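Local coordinates for serine protease pet (Escherichia coli, PDB 4OM9), which probably cleaves host proteins such as alpha-fodrin as a secreted serine protease, being the passenger domain of an autotransporter enterotoxin, at residues L586-S591 with G603-K608; N609-I614 with D659-I664; N511-M516 with D590-I595; V481-H486 with N505-K510. All blocks are in the same frame, centred on the assembly; numbering follows the deposited sequence.

Contact 1 of 4, residues L586-S591 with G603-K608; sequences LNIEDS and GNIQAK
Ile588 and Ala607 face each other on the inner side of two parallel strands. Ile588 CG1 lies 3.9 Å from Ala607 CB. The small alanine lets the isoleucine lie over it, and Ile588 CD1 reaches on toward Ile605 CG2. Leu586 points to the same side. This face is closely packed: Leu593 and Ile612, from the next side of the fold, close over the isoleucines.

Five backbone hydrogen bonds tie the strands, the shortest from Gln606 N to Leu586 O at 2.7 Å. The last runs from Asp590 N to Lys608 O, just past the end of strand 585-589. Such in-register parallel pairing between successive turns is characteristic of beta-solenoids; here it belongs to the right-handed beta-helix stalk of autotransporter passenger domains. The inner face carries aliphatic side chains and the outer face polar ones.

The outer side is looser. Asn587 and Gln606 are partners in the register, and their side chains cross at about a right angle, although their amide planes are nearly coplanar. They touch lightly, with Asn587 OD1 4.0 Å from Gln606 CB. Gln606 NE2 instead makes a weak hydrogen bond to Asn585. Further along, Glu589 and Lys608 run side by side. The lysine chain folds back at its end (chi3 -63°, chi4 87°), which brings NZ to 2.7 Å from Glu589 OE2 in a salt bridge. NZ comes to the oxygen from above the carboxylate plane, 56° out of it. Lys608 is exposed, so this end of the contact is the solvent side. Asp590 turns its carboxylate to Asn609.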
loop_
_atom_site.group_PDB
_atom_site.type_symbol
_atom_site.label_atom_id
_atom_site.label_comp_id
_atom_site.label_asym_id
_atom_site.label_seq_id
_atom_site.Cartn_x
_atom_site.Cartn_y
_atom_site.Cartn_z
ATOM N N LEU A 586 4.359 -9.253 15.342
ATOM C CA LEU A 586 4.726 -10.297 14.407
ATOM C C LEU A 586 5.709 -11.257 15.083
ATOM O O LEU A 586 6.764 -10.829 15.582
ATOM C CB LEU A 586 5.363 -9.707 13.145
ATOM C CG LEU A 586 5.436 -10.671 11.964
ATOM C CD1 LEU A 586 5.366 -9.908 10.654
ATOM C CD2 LEU A 586 6.672 -11.505 12.004
ATOM N N ASN A 587 5.380 -12.545 15.073
ATOM C CA ASN A 587 6.339 -13.570 15.464
ATOM C C ASN A 587 6.832 -14.380 14.255
ATOM O O ASN A 587 6.022 -14.868 13.458
ATOM C CB ASN A 587 5.724 -14.498 16.509
ATOM C CG ASN A 587 6.683 -15.603 16.952
ATOM O OD1 ASN A 587 7.692 -15.347 17.626
ATOM N ND2 ASN A 587 6.372 -16.840 16.568
ATOM N N ILE A 588 8.152 -14.520 14.119
ATOM C CA ILE A 588 8.751 -15.371 13.079
ATOM C C ILE A 588 9.617 -16.445 13.694
ATOM O O ILE A 588 10.443 -16.152 14.549
ATOM C CB ILE A 588 9.693 -14.619 12.111
ATOM C CG1 ILE A 588 9.904 -13.169 12.536
ATOM C CG2 ILE A 588 9.325 -14.825 10.639
ATOM C CD1 ILE A 588 10.725 -12.398 11.517
ATOM N N GLU A 589 9.476 -17.671 13.212
ATOM C CA GLU A 589 10.367 -18.737 13.619
ATOM C C GLU A 589 10.967 -19.414 12.389
ATOM O O GLU A 589 10.253 -19.758 11.455
ATOM C CB GLU A 589 9.629 -19.736 14.516
ATOM C CG GLU A 589 8.999 -19.043 15.713
ATOM C CD GLU A 589 8.497 -19.974 16.793
ATOM O OE1 GLU A 589 8.299 -21.189 16.542
ATOM O OE2 GLU A 589 8.298 -19.463 17.910
ATOM N N ASP A 590 12.291 -19.532 12.379
ATOM C CA ASP A 590 13.014 -20.271 11.346
ATOM C C ASP A 590 12.656 -19.934 9.886
ATOM O O ASP A 590 12.596 -20.824 9.032
ATOM C CB ASP A 590 12.813 -21.760 11.595
ATOM C CG ASP A 590 13.119 -22.141 13.044
ATOM O OD1 ASP A 590 14.319 -22.290 13.391
ATOM O OD2 ASP A 590 12.159 -22.256 13.840
ATOM N N SER A 591 12.454 -18.657 9.590
ATOM C CA SER A 591 12.170 -18.279 8.213
ATOM C C SER A 591 12.622 -16.852 7.949
ATOM O O SER A 591 13.527 -16.350 8.613
ATOM C CB SER A 591 10.673 -18.449 7.901
ATOM O OG SER A 591 10.441 -18.484 6.498
ATOM N N GLY A 603 4.693 -2.149 13.813
ATOM C CA GLY A 603 4.338 -2.975 14.941
ATOM C C GLY A 603 5.590 -3.650 15.493
ATOM O O GLY A 603 6.682 -3.469 14.948
ATOM N N ASN A 604 5.445 -4.432 16.559
ATOM C CA ASN A 604 6.608 -5.067 17.179
ATOM C C ASN A 604 6.977 -6.428 16.609
ATOM O O ASN A 604 6.127 -7.273 16.405
ATOM C CB ASN A 604 6.403 -5.181 18.694
ATOM C CG ASN A 604 6.592 -3.851 19.379
ATOM O OD1 ASN A 604 7.208 -2.953 18.801
ATOM N ND2 ASN A 604 6.050 -3.697 20.591
ATOM N N ILE A 605 8.261 -6.634 16.349
ATOM C CA ILE A 605 8.703 -7.900 15.798
ATOM C C ILE A 605 9.409 -8.759 16.850
ATOM O O ILE A 605 10.314 -8.283 17.531
ATOM C CB ILE A 605 9.654 -7.688 14.615
ATOM C CG1 ILE A 605 9.002 -6.840 13.519
ATOM C CG2 ILE A 605 10.120 -9.025 14.063
ATOM C CD1 ILE A 605 9.924 -6.617 12.323
ATOM N N GLN A 606 8.967 -10.004 16.998
ATOM C CA GLN A 606 9.714 -11.010 17.749
ATOM C C GLN A 606 10.264 -12.014 16.741
ATOM O O GLN A 606 9.511 -12.547 15.928
ATOM C CB GLN A 606 8.843 -11.716 18.801
ATOM C CG GLN A 606 8.169 -10.805 19.833
ATOM C CD GLN A 606 6.979 -10.011 19.271
ATOM O OE1 GLN A 606 6.114 -10.555 18.568
ATOM N NE2 GLN A 606 6.938 -8.717 19.581
ATOM N N ALA A 607 11.573 -12.255 16.767
ATOM C CA ALA A 607 12.181 -13.120 15.757
ATOM C C ALA A 607 13.048 -14.187 16.388
ATOM O O ALA A 607 13.820 -13.918 17.309
ATOM C CB ALA A 607 12.991 -12.303 14.754
ATOM N N LYS A 608 12.922 -15.404 15.887
ATOM C CA LYS A 608 13.728 -16.500 16.379
ATOM C C LYS A 608 14.342 -17.241 15.205
ATOM O O LYS A 608 13.626 -17.676 14.304
ATOM C CB LYS A 608 12.884 -17.446 17.238
ATOM C CG LYS A 608 13.638 -18.642 17.787
ATOM C CD LYS A 608 12.675 -19.711 18.294
ATOM C CE LYS A 608 11.799 -19.247 19.485
ATOM N NZ LYS A 608 10.518 -18.544 19.075
#

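Contact 2 of 4, residues N609-I614 with D659-I664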
loop_
_atom_site.group_PDB
_atom_site.type_symbol
_atom_site.label_atom_id
_atom_site.label_comp_id
_atom_site.label_asym_id
_atom_site.label_seq_id
_atom_site.Cartn_x
_atom_site.Cartn_y
_atom_site.Cartn_z
ATOM N N ASN A 609 15.671 -17.370 15.230
ATOM C CA ASN A 609 16.418 -18.040 14.167
ATOM C C ASN A 609 15.887 -17.676 12.773
ATOM O O ASN A 609 15.672 -18.538 11.926
ATOM C CB ASN A 609 16.376 -19.556 14.363
ATOM C CG ASN A 609 17.279 -20.297 13.387
ATOM O OD1 ASN A 609 18.422 -19.887 13.147
ATOM N ND2 ASN A 609 16.753 -21.373 12.787
ATOM N N SER A 610 15.663 -16.387 12.563
ATOM C CA SER A 610 15.026 -15.911 11.360
ATOM C C SER A 610 15.774 -14.722 10.746
ATOM O O SER A 610 16.546 -14.032 11.417
ATOM C CB SER A 610 13.574 -15.517 11.656
ATOM O OG SER A 610 12.764 -16.643 11.922
ATOM N N VAL A 611 15.530 -14.498 9.462
ATOM C CA VAL A 611 16.136 -13.402 8.729
ATOM C C VAL A 611 15.117 -12.292 8.469
ATOM O O VAL A 611 13.994 -12.550 8.036
ATOM C CB VAL A 611 16.742 -13.904 7.402
ATOM C CG1 VAL A 611 17.064 -12.751 6.484
ATOM C CG2 VAL A 611 18.009 -14.707 7.688
ATOM N N ILE A 612 15.510 -11.059 8.780
ATOM C CA ILE A 612 14.669 -9.895 8.534
ATOM C C ILE A 612 15.347 -8.912 7.582
ATOM O O ILE A 612 16.363 -8.282 7.927
ATOM C CB ILE A 612 14.333 -9.160 9.835
ATOM C CG1 ILE A 612 13.787 -10.140 10.875
ATOM C CG2 ILE A 612 13.368 -8.000 9.563
ATOM C CD1 ILE A 612 13.282 -9.463 12.149
ATOM N N ASN A 613 14.807 -8.796 6.376
ATOM C CA ASN A 613 15.334 -7.818 5.434
ATOM C C ASN A 613 14.372 -6.646 5.303
ATOM O O ASN A 613 13.333 -6.740 4.646
ATOM C CB ASN A 613 15.605 -8.463 4.076
ATOM C CG ASN A 613 16.606 -9.612 4.164
ATOM O OD1 ASN A 613 17.605 -9.533 4.890
ATOM N ND2 ASN A 613 16.339 -10.691 3.428
ATOM N N ILE A 614 14.703 -5.561 5.990
ATOM C CA ILE A 614 13.964 -4.310 5.866
ATOM C C ILE A 614 14.516 -3.480 4.731
ATOM O O ILE A 614 15.708 -3.146 4.723
ATOM C CB ILE A 614 14.035 -3.510 7.146
ATOM C CG1 ILE A 614 13.727 -4.436 8.329
ATOM C CG2 ILE A 614 13.099 -2.337 7.073
ATOM C CD1 ILE A 614 13.211 -3.732 9.565
ATOM N N ASP A 659 19.403 -15.004 17.320
ATOM C CA ASP A 659 20.096 -15.477 16.118
ATOM C C ASP A 659 19.544 -14.892 14.813
ATOM O O ASP A 659 18.946 -13.821 14.814
ATOM C CB ASP A 659 20.052 -16.994 16.073
ATOM C CG ASP A 659 20.757 -17.626 17.272
ATOM O OD1 ASP A 659 21.936 -17.285 17.528
ATOM O OD2 ASP A 659 20.127 -18.443 17.970
ATOM N N GLY A 660 19.766 -15.598 13.704
ATOM C CA GLY A 660 19.359 -15.136 12.383
ATOM C C GLY A 660 20.178 -13.920 11.972
ATOM O O GLY A 660 21.364 -13.808 12.331
ATOM N N SER A 661 19.541 -12.956 11.304
ATOM C CA SER A 661 20.169 -11.669 11.012
ATOM C C SER A 661 19.166 -10.575 10.612
ATOM O O SER A 661 18.030 -10.872 10.254
ATOM C CB SER A 661 21.217 -11.852 9.913
ATOM O OG SER A 661 20.599 -12.299 8.725
ATOM N N ILE A 662 19.601 -9.317 10.684
ATOM C CA ILE A 662 18.769 -8.194 10.291
ATOM C C ILE A 662 19.500 -7.324 9.281
ATOM O O ILE A 662 20.699 -7.047 9.429
ATOM C CB ILE A 662 18.347 -7.316 11.504
ATOM C CG1 ILE A 662 17.598 -8.146 12.540
ATOM C CG2 ILE A 662 17.471 -6.161 11.043
ATOM C CD1 ILE A 662 17.229 -7.357 13.805
ATOM N N SER A 663 18.777 -6.878 8.259
ATOM C CA SER A 663 19.376 -6.106 7.183
ATOM C C SER A 663 18.471 -4.944 6.828
ATOM O O SER A 663 17.263 -5.114 6.648
ATOM C CB SER A 663 19.613 -6.985 5.967
ATOM O OG SER A 663 20.244 -6.275 4.942
ATOM N N ILE A 664 19.050 -3.755 6.733
ATOM C CA ILE A 664 18.284 -2.571 6.388
ATOM C C ILE A 664 18.900 -1.960 5.140
ATOM O O ILE A 664 20.067 -1.560 5.134
ATOM C CB ILE A 664 18.243 -1.580 7.557
ATOM C CG1 ILE A 664 17.674 -2.305 8.787
ATOM C CG2 ILE A 664 17.409 -0.361 7.199
ATOM C CD1 ILE A 664 17.461 -1.441 10.005
HETATM O O HOH W 1 20.408 -18.306 12.804
HETATM O O HOH W 2 15.968 -14.022 14.578
#
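Asn613 holds CG beside its backbone N (chi1 -59°), and this brings OD1 to 3.4 Å from Ser663 CB. Ser663 turns OG the other way, anti to its own N (chi1 -177°), and the hydroxyl makes a weak hydrogen bond to His686. The asparagine therefore meets the serine through a methylene. Next along this face, Val611 CG2 rests 3.7 Å from Ser661 OG.

The other face is aliphatic. Ile612 stands beside Ile662, and Ile614 beside Ile664, where Ile614 CB lies 4.2 Å from Ile664 CG1. All four isoleucines share nearly the same torsions, so they stack like with like as ladders between turns of the beta-helix. The parallel strands are joined by backbone bonds such as Ile612 N to Ser661 O, 2.9 Å. Ser661 N bonds to Ser610 O less squarely, tilted 31° from the carbonyl plane.

Before the strands begin, water takes over. One water is held by Asn609 OD1 at 2.6 Å and by Gly660 N. A second accepts from Ser610 N and donates to Asp659 O. Gly660 has positive phi, and its CA comes within 3.2 Å of Ser610 O in a CA-H...O contact.

Asp659 forms a salt bridge with Arg680. Strand 611-614 lies between strands 592-595 and 661-664, with strand 682-685 beyond. Its isoleucines face Ile588, Ile605 and Val670 across the interior.

Contact 3 of 4, residues N511-M516 with D590-I595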
loop_
_atom_site.group_PDB
_atom_site.type_symbol
_atom_site.label_atom_id
_atom_site.label_comp_id
_atom_site.label_asym_id
_atom_site.label_seq_id
_atom_site.Cartn_x
_atom_site.Cartn_y
_atom_site.Cartn_z
ATOM N N ASN A 511 8.395 -21.421 9.668
ATOM C CA ASN A 511 8.956 -22.336 8.682
ATOM C C ASN A 511 8.791 -21.921 7.217
ATOM O O ASN A 511 9.276 -22.626 6.334
ATOM C CB ASN A 511 8.368 -23.753 8.889
ATOM C CG ASN A 511 9.050 -24.516 10.042
ATOM O OD1 ASN A 511 10.222 -24.295 10.328
ATOM N ND2 ASN A 511 8.309 -25.412 10.699
ATOM N N ALA A 512 8.141 -20.787 6.956
ATOM C CA ALA A 512 7.855 -20.353 5.576
ATOM C C ALA A 512 7.892 -18.830 5.452
ATOM O O ALA A 512 7.410 -18.133 6.328
ATOM C CB ALA A 512 6.482 -20.888 5.120
ATOM N N PRO A 513 8.458 -18.299 4.357
ATOM C CA PRO A 513 8.718 -16.850 4.318
ATOM C C PRO A 513 7.476 -15.956 4.153
ATOM O O PRO A 513 6.486 -16.324 3.524
ATOM C CB PRO A 513 9.642 -16.687 3.097
ATOM C CG PRO A 513 10.072 -18.086 2.724
ATOM C CD PRO A 513 8.949 -18.977 3.149
ATOM N N LEU A 514 7.562 -14.772 4.746
ATOM C CA LEU A 514 6.589 -13.722 4.566
ATOM C C LEU A 514 7.254 -12.523 3.885
ATOM O O LEU A 514 8.406 -12.168 4.182
ATOM C CB LEU A 514 5.980 -13.291 5.896
ATOM C CG LEU A 514 4.781 -12.350 5.712
ATOM C CD1 LEU A 514 3.538 -13.166 5.382
ATOM C CD2 LEU A 514 4.549 -11.501 6.937
ATOM N N VAL A 515 6.506 -11.918 2.971
ATOM C CA VAL A 515 6.922 -10.725 2.249
ATOM C C VAL A 515 5.811 -9.697 2.297
ATOM O O VAL A 515 4.660 -9.993 1.953
ATOM C CB VAL A 515 7.248 -11.023 0.792
ATOM C CG1 VAL A 515 7.469 -9.731 0.034
ATOM C CG2 VAL A 515 8.480 -11.915 0.716
ATOM N N MET A 516 6.151 -8.513 2.782
ATOM C CA MET A 516 5.262 -7.373 2.732
ATOM C C MET A 516 5.838 -6.363 1.739
ATOM O O MET A 516 7.034 -6.007 1.806
ATOM C CB MET A 516 5.093 -6.732 4.113
ATOM C CG MET A 516 4.556 -7.639 5.202
ATOM S SD MET A 516 4.727 -6.809 6.797
ATOM C CE MET A 516 4.083 -8.046 7.914
ATOM N N ASP A 590 12.291 -19.532 12.379
ATOM C CA ASP A 590 13.014 -20.271 11.346
ATOM C C ASP A 590 12.656 -19.934 9.886
ATOM O O ASP A 590 12.596 -20.824 9.032
ATOM C CB ASP A 590 12.813 -21.760 11.595
ATOM C CG ASP A 590 13.119 -22.141 13.044
ATOM O OD1 ASP A 590 14.319 -22.290 13.391
ATOM O OD2 ASP A 590 12.159 -22.256 13.840
ATOM N N SER A 591 12.454 -18.657 9.590
ATOM C CA SER A 591 12.170 -18.279 8.213
ATOM C C SER A 591 12.622 -16.852 7.949
ATOM O O SER A 591 13.527 -16.350 8.613
ATOM C CB SER A 591 10.673 -18.449 7.901
ATOM O OG SER A 591 10.441 -18.484 6.498
ATOM N N SER A 592 12.016 -16.175 6.985
ATOM C CA SER A 592 12.452 -14.812 6.787
ATOM C C SER A 592 11.302 -13.851 6.546
ATOM O O SER A 592 10.266 -14.185 5.965
ATOM C CB SER A 592 13.481 -14.732 5.651
ATOM O OG SER A 592 12.926 -15.070 4.399
ATOM N N LEU A 593 11.498 -12.648 7.050
ATOM C CA LEU A 593 10.568 -11.568 6.850
ATOM C C LEU A 593 11.246 -10.513 5.983
ATOM O O LEU A 593 12.329 -10.046 6.311
ATOM C CB LEU A 593 10.135 -10.988 8.189
ATOM C CG LEU A 593 9.269 -9.739 8.143
ATOM C CD1 LEU A 593 7.978 -10.011 7.406
ATOM C CD2 LEU A 593 8.998 -9.274 9.544
ATOM N N SER A 594 10.609 -10.172 4.867
ATOM C CA SER A 594 11.097 -9.142 3.966
ATOM C C SER A 594 10.077 -8.015 3.857
ATOM O O SER A 594 8.883 -8.246 3.608
ATOM C CB SER A 594 11.374 -9.702 2.563
ATOM O OG SER A 594 12.229 -10.822 2.613
ATOM N N ILE A 595 10.553 -6.798 4.064
ATOM C CA ILE A 595 9.768 -5.628 3.778
ATOM C C ILE A 595 10.410 -5.007 2.554
ATOM O O ILE A 595 11.599 -4.640 2.576
ATOM C CB ILE A 595 9.735 -4.640 4.947
ATOM C CG1 ILE A 595 9.079 -5.299 6.160
ATOM C CG2 ILE A 595 8.977 -3.378 4.548
ATOM C CD1 ILE A 595 9.254 -4.516 7.440
HETATM O O HOH W 3 11.622 -20.780 5.512
HETATM O O HOH W 4 10.684 -13.259 3.024
#
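Leu514 and Leu593 make the main apolar contact. They lie side by side and point the same way, with Leu514 CD2 3.8 Å from Leu593 CD1. Both leucines lie on the inward face; CG anti to N in each (chi1 -170° and 174°) lets the two chains run side by side. Met516 has an extended chain beyond CG, which carries its CE to 4.4 Å from the same Leu593 CD1. Leu586 and Ile605 pack on this group from across the interior. On the outer face Val515 CG2 touches Ser594 CB.

Backbone hydrogen bonds form the second group. Leu514 N bonds to Ser592 O at 3.0 Å and Met516 N to Ser594 O at 2.9 Å, with Ser594 N to Leu514 O between them. They join two parallel strands of successive turns of the beta-helix. The first of these bonds is that of Leu514 N.

Water makes the third group. One water donates to Leu514 O at 2.8 Å and also hydrogen-bonds to Ser592 OG and Ser594 OG. It ties the two serines of one strand to a carbonyl of the other. Ser594 OG has a further weak bond to Asp616. A second water may link Ser591 OG with Asn511 O, but this bridge is doubtful, because the serine oxygen is modelled too close to Ala512. Asn511 OD1 only grazes Asp590 CB, while ND2 bonds to Leu487 O.

The chemistry is thus split between two faces. Leucine, methionine and isoleucine fill the interior without polar groups on their side chains. The serines on the outer face hold water that gives Leu514 O a second partner.

Contact 4 of 4, residues V481-H486 with N505-K510; sequences VRLEHH and NSISIK
His486 and Lys510 pack on the outer face of two parallel strands. Lys510 CE sits over one face of the imidazole, 3.6 Å from the ring centroid and 28° off its normal, a CH-pi contact. Glu484 CB lies against the opposite face, so a methylene lies against each face of the ring. Ser508 borders its edge, but the modelled separation there is too short to be trusted.

Arg482 reaches along the same face. Its chain is extended from CG to NE, and NH1 donates to Ser506 OG at 3.1 Å, with the serine oxygen 24° out of the guanidinium plane. NH2 lies 3.3 Å from Ser508 CB. Glu484 OE2, two residues on, takes a salt bridge from Arg482 NE at 2.5 Å. It probably helps hold the guanidinium beside the serines, though the modelled distance is very short.

The strands beneath belong to adjacent turns of the right-handed beta-helix stalk and are almost exactly parallel. Backbone bonds such as His485 N to Ser508 O, 2.8 Å, set the register. Inside, Leu483 CB packs 4.1 Å from Ile507 CG1, and Ile509 CD1 approaches His485 CB. His485 is buried, and both ring nitrogens are satisfied: ND1 bonds to Val465 O and NE2 to Ala494 O. At the corner, Asn505 N bonds to Val481 O, while its ND2 turns to Glu460 and Asn480.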
loop_
_atom_site.group_PDB
_atom_site.type_symbol
_atom_site.label_atom_id
_atom_site.label_comp_id
_atom_site.label_asym_id
_atom_site.label_seq_id
_atom_site.Cartn_x
_atom_site.Cartn_y
_atom_site.Cartn_z
ATOM N N VAL A 481 -8.745 -10.052 13.662
ATOM C CA VAL A 481 -8.153 -11.205 12.999
ATOM C C VAL A 481 -6.707 -11.463 13.476
ATOM O O VAL A 481 -5.983 -10.539 13.849
ATOM C CB VAL A 481 -8.169 -11.005 11.465
ATOM C CG1 VAL A 481 -7.511 -12.155 10.740
ATOM C CG2 VAL A 481 -9.616 -10.782 10.940
ATOM N N ARG A 482 -6.301 -12.722 13.480
ATOM C CA ARG A 482 -4.894 -13.061 13.613
ATOM C C ARG A 482 -4.517 -13.838 12.373
ATOM O O ARG A 482 -5.278 -14.709 11.938
ATOM C CB ARG A 482 -4.622 -13.870 14.879
ATOM C CG ARG A 482 -3.367 -14.706 14.841
ATOM C CD ARG A 482 -3.275 -15.531 16.117
ATOM N NE ARG A 482 -2.190 -16.508 16.095
ATOM C CZ ARG A 482 -0.984 -16.308 16.620
ATOM N NH1 ARG A 482 -0.683 -15.152 17.202
ATOM N NH2 ARG A 482 -0.076 -17.274 16.565
ATOM N N LEU A 483 -3.363 -13.500 11.793
ATOM C CA LEU A 483 -2.908 -14.115 10.551
ATOM C C LEU A 483 -1.741 -15.046 10.795
ATOM O O LEU A 483 -0.762 -14.629 11.402
ATOM C CB LEU A 483 -2.492 -13.049 9.552
ATOM C CG LEU A 483 -1.852 -13.524 8.245
ATOM C CD1 LEU A 483 -2.797 -14.376 7.452
ATOM C CD2 LEU A 483 -1.466 -12.343 7.408
ATOM N N GLU A 484 -1.834 -16.282 10.302
ATOM C CA GLU A 484 -0.775 -17.262 10.481
ATOM C C GLU A 484 -0.298 -17.868 9.172
ATOM O O GLU A 484 -1.086 -18.354 8.386
ATOM C CB GLU A 484 -1.231 -18.389 11.429
ATOM C CG GLU A 484 -1.600 -17.897 12.805
ATOM C CD GLU A 484 -1.961 -19.003 13.770
ATOM O OE1 GLU A 484 -1.970 -20.182 13.362
ATOM O OE2 GLU A 484 -2.243 -18.687 14.948
ATOM N N HIS A 485 1.006 -17.869 8.949
ATOM C CA HIS A 485 1.582 -18.574 7.807
ATOM C C HIS A 485 2.514 -19.672 8.363
ATOM O O HIS A 485 3.717 -19.487 8.404
ATOM C CB HIS A 485 2.310 -17.570 6.904
ATOM C CG HIS A 485 2.948 -18.159 5.687
ATOM N ND1 HIS A 485 2.306 -19.053 4.859
ATOM C CD2 HIS A 485 4.160 -17.942 5.128
ATOM C CE1 HIS A 485 3.099 -19.372 3.854
ATOM N NE2 HIS A 485 4.231 -18.711 3.992
ATOM N N HIS A 486 1.932 -20.787 8.830
ATOM C CA HIS A 486 2.667 -21.889 9.471
ATOM C C HIS A 486 2.805 -23.122 8.582
ATOM O O HIS A 486 1.826 -23.605 8.002
ATOM C CB HIS A 486 1.979 -22.325 10.758
ATOM C CG HIS A 486 1.863 -21.252 11.794
ATOM N ND1 HIS A 486 1.230 -21.456 12.994
ATOM C CD2 HIS A 486 2.314 -19.971 11.805
ATOM C CE1 HIS A 486 1.296 -20.345 13.720
ATOM N NE2 HIS A 486 1.943 -19.433 13.020
ATOM N N ASN A 505 -4.474 -8.102 14.591
ATOM C CA ASN A 505 -4.061 -8.150 15.985
ATOM C C ASN A 505 -2.614 -8.592 16.051
ATOM O O ASN A 505 -1.789 -7.950 16.681
ATOM C CB ASN A 505 -4.942 -9.100 16.794
ATOM C CG ASN A 505 -6.426 -8.793 16.650
ATOM O OD1 ASN A 505 -6.823 -7.637 16.539
ATOM N ND2 ASN A 505 -7.247 -9.837 16.642
ATOM N N SER A 506 -2.305 -9.683 15.363
ATOM C CA SER A 506 -0.955 -10.213 15.372
ATOM C C SER A 506 -0.738 -11.069 14.151
ATOM O O SER A 506 -1.682 -11.406 13.443
ATOM C CB SER A 506 -0.674 -11.028 16.642
ATOM O OG SER A 506 -1.451 -12.216 16.678
ATOM N N ILE A 507 0.521 -11.405 13.902
ATOM C CA ILE A 507 0.885 -12.197 12.743
ATOM C C ILE A 507 1.937 -13.195 13.177
ATOM O O ILE A 507 2.903 -12.833 13.854
ATOM C CB ILE A 507 1.437 -11.334 11.585
ATOM C CG1 ILE A 507 0.358 -10.411 11.010
ATOM C CG2 ILE A 507 1.993 -12.215 10.488
ATOM C CD1 ILE A 507 0.905 -9.382 10.001
ATOM N N SER A 508 1.755 -14.451 12.797
ATOM C CA SER A 508 2.701 -15.474 13.198
ATOM C C SER A 508 3.157 -16.292 12.000
ATOM O O SER A 508 2.348 -16.751 11.200
ATOM C CB SER A 508 2.092 -16.372 14.269
ATOM O OG SER A 508 2.576 -17.683 14.121
ATOM N N ILE A 509 4.471 -16.454 11.909
ATOM C CA ILE A 509 5.147 -17.056 10.776
ATOM C C ILE A 509 6.079 -18.153 11.236
ATOM O O ILE A 509 6.993 -17.894 12.004
ATOM C CB ILE A 509 5.992 -16.040 10.035
ATOM C CG1 ILE A 509 5.258 -14.710 9.918
ATOM C CG2 ILE A 509 6.397 -16.587 8.695
ATOM C CD1 ILE A 509 4.138 -14.748 8.932
ATOM N N LYS A 510 5.872 -19.369 10.753
ATOM C CA LYS A 510 6.730 -20.481 11.123
ATOM C C LYS A 510 7.089 -21.270 9.884
ATOM O O LYS A 510 6.199 -21.680 9.127
ATOM C CB LYS A 510 6.047 -21.379 12.156
ATOM C CG LYS A 510 5.768 -20.685 13.470
ATOM C CD LYS A 510 4.885 -21.525 14.390
ATOM C CE LYS A 510 4.119 -20.621 15.344
ATOM N NZ LYS A 510 4.090 -21.130 16.735
#

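Contact 4 comes first along the chain. Contact 3 then joins 511-516 to 590-595. The first segment of contact 1 ends on the loop where the second segment of contact 3 begins; they share Asp590 and Ser591. Contact 2 follows. Contacts 4 and 1 lie on one side of the beta-helix, where strands 481-486, 506-510, 585-589 and 599-608 are stacked in turn. Contacts 3 and 2 lie on another, where 514-520, 592-595, 611-614 and 661-664 are stacked. Centres of contacts 1 and 3 are about 9 Å apart, those of contacts 2 and 4 about 18 Å. The two sides meet inside, where Leu586 touches Met516 and Leu593. Together they build one continuous section of the stalk.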